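Local coordinates for protein Xaa-Pro aminopeptidase (Thermococcus sibiricus MM 739, PDB 4RGZ) that probably acts as a zinc-dependent aminopeptidase or prolidase of the M24B family, cleaving the peptide bond that precedes a proline, at residues C235-R240 and T299-G304. Residues are numbered along the deposited sequence; the frame is centred on the assembly and turned at random.
Sequences CSDVTR and TGHGLG. With ZN (zinc ion), chain E.
D237 and H301 meet at the zinc site, the carboxylate coming up to the imidazole at its edge. D237 OD2 lies near the ring plane, 3.1 Å from H301 NE2, but the angle is too poor for a hydrogen bond. The two flat groups are nearly coplanar, 28° apart, although the side chains themselves cross at about a right angle. CG of D237 stands anti to the backbone N (chi1 -174°), which sends the carboxylate across to the metal: OD1 binds zinc at 2.1 Å, while OD2 is left 3.0 Å from the ion and turned to the histidine. A water also binds the zinc, at 2.1 Å, and sits at the imidazole edge, 3.3 Å from H301 NE2. D226 and E344 supply the other protein ligands, and T239 OG1 hydrogen-bonds E344 OE1, a second-shell grip on that carboxylate. The imidazole also makes a weak bond from ND1 to the carbonyl O of G302. Replacing H301 by an alanine would probably take away the imidazole edge beside the D237 carboxylate and leave G302 O without its weak ND1 partner. Further along, L303 lays its CD2 against D237 CB (3.9 Å) and its CB against C235 O, so a leucine backs the aspartate. The segments close with a weak backbone bond from C235 N to G304 O (3.1 Å, 126°). Buried and lined with carboxylates, this is the metal centre of the M24 "pita-bread" fold; the nearest side-chain atom of H301 lies about 4 Å from a second bound zinc, too far for a bond here, at what is probably the position of the metal-binding histidine of related prolidases.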
loop_
_atom_site.group_PDB
_atom_site.type_symbol
_atom_site.label_atom_id
_atom_site.label_comp_id
_atom_site.label_asym_id
_atom_site.label_seq_id
_atom_site.Cartn_x
_atom_site.Cartn_y
_atom_site.Cartn_z
ATOM N N CYS A 235 12.146 -8.674 -3.373
ATOM C CA CYS A 235 12.427 -7.250 -3.252
ATOM C C CYS A 235 13.925 -6.882 -3.249
ATOM O O CYS A 235 14.785 -7.511 -2.548
ATOM C CB CYS A 235 11.810 -6.740 -1.925
ATOM S SG CYS A 235 10.022 -6.503 -1.926
ATOM N N SER A 236 14.227 -5.827 -3.985
ATOM C CA SER A 236 15.534 -5.225 -3.893
ATOM C C SER A 236 15.348 -3.807 -3.411
ATOM O O SER A 236 14.189 -3.305 -3.304
ATOM C CB SER A 236 16.197 -5.219 -5.258
ATOM O OG SER A 236 15.546 -4.358 -6.152
ATOM N N ASP A 237 16.478 -3.157 -3.133
ATOM C CA ASP A 237 16.501 -1.904 -2.377
ATOM C C ASP A 237 17.927 -1.351 -2.454
ATOM O O ASP A 237 18.870 -1.859 -1.812
ATOM C CB ASP A 237 16.114 -2.191 -0.917
ATOM C CG ASP A 237 15.974 -0.944 -0.070
ATOM O OD1 ASP A 237 16.033 0.196 -0.611
ATOM O OD2 ASP A 237 15.814 -1.097 1.168
ATOM N N VAL A 238 18.095 -0.297 -3.234
ATOM C CA VAL A 238 19.395 0.273 -3.389
ATOM C C VAL A 238 19.297 1.773 -3.118
ATOM O O VAL A 238 18.219 2.391 -3.330
ATOM C CB VAL A 238 19.909 -0.054 -4.802
ATOM C CG1 VAL A 238 19.176 0.743 -5.851
ATOM C CG2 VAL A 238 21.406 0.132 -4.900
ATOM N N THR A 239 20.396 2.338 -2.613
ATOM C CA THR A 239 20.566 3.772 -2.433
ATOM C C THR A 239 21.933 4.191 -3.013
ATOM O O THR A 239 22.948 3.532 -2.785
ATOM C CB THR A 239 20.539 4.168 -0.923
ATOM O OG1 THR A 239 19.312 3.773 -0.302
ATOM C CG2 THR A 239 20.686 5.654 -0.742
ATOM N N ARG A 240 21.967 5.298 -3.746
ATOM C CA ARG A 240 23.247 5.840 -4.190
ATOM C C ARG A 240 23.271 7.370 -4.053
ATOM O O ARG A 240 22.222 8.030 -4.073
ATOM C CB ARG A 240 23.553 5.408 -5.631
ATOM C CG ARG A 240 23.886 3.924 -5.767
ATOM C CD ARG A 240 25.255 3.583 -5.141
ATOM N NE ARG A 240 25.693 2.217 -5.421
ATOM C CZ ARG A 240 25.360 1.125 -4.724
ATOM N NH1 ARG A 240 24.562 1.195 -3.665
ATOM N NH2 ARG A 240 25.829 -0.053 -5.104
ATOM N N THR A 299 21.867 0.111 10.452
ATOM C CA THR A 299 22.678 -0.162 9.281
ATOM C C THR A 299 21.823 -0.799 8.201
ATOM O O THR A 299 21.947 -0.457 7.026
ATOM C CB THR A 299 23.853 -1.101 9.614
ATOM O OG1 THR A 299 24.656 -0.516 10.648
ATOM C CG2 THR A 299 24.713 -1.334 8.382
ATOM N N GLY A 300 20.946 -1.722 8.591
ATOM C CA GLY A 300 20.051 -2.321 7.587
ATOM C C GLY A 300 18.869 -3.167 8.050
ATOM O O GLY A 300 18.708 -3.434 9.244
ATOM N N HIS A 301 18.060 -3.574 7.080
ATOM C CA HIS A 301 16.936 -4.480 7.264
ATOM C C HIS A 301 16.977 -5.622 6.270
ATOM O O HIS A 301 17.667 -5.548 5.262
ATOM C CB HIS A 301 15.660 -3.698 7.051
ATOM C CG HIS A 301 15.689 -2.869 5.795
ATOM N ND1 HIS A 301 15.298 -3.356 4.594
ATOM C CD2 HIS A 301 16.148 -1.571 5.568
ATOM C CE1 HIS A 301 15.463 -2.411 3.654
ATOM N NE2 HIS A 301 15.975 -1.311 4.250
ATOM N N GLY A 302 16.200 -6.673 6.523
ATOM C CA GLY A 302 16.112 -7.807 5.589
ATOM C C GLY A 302 15.238 -7.547 4.366
ATOM O O GLY A 302 14.424 -6.618 4.338
ATOM N N LEU A 303 15.421 -8.373 3.341
ATOM C CA LEU A 303 14.578 -8.359 2.148
ATOM C C LEU A 303 13.958 -9.741 1.951
ATOM O O LEU A 303 14.582 -10.753 2.238
ATOM C CB LEU A 303 15.412 -7.962 0.924
ATOM C CG LEU A 303 16.133 -6.631 1.106
ATOM C CD1 LEU A 303 17.310 -6.484 0.132
ATOM C CD2 LEU A 303 15.162 -5.447 1.058
ATOM N N GLY A 304 12.718 -9.756 1.482
ATOM C CA GLY A 304 12.002 -10.982 1.150
ATOM C C GLY A 304 10.861 -10.593 0.256
ATOM O O GLY A 304 11.057 -9.822 -0.668
HETATM ZN ZN ZN E . 16.743 1.712 0.597
HETATM O O HOH W 1 16.182 1.596 2.608
#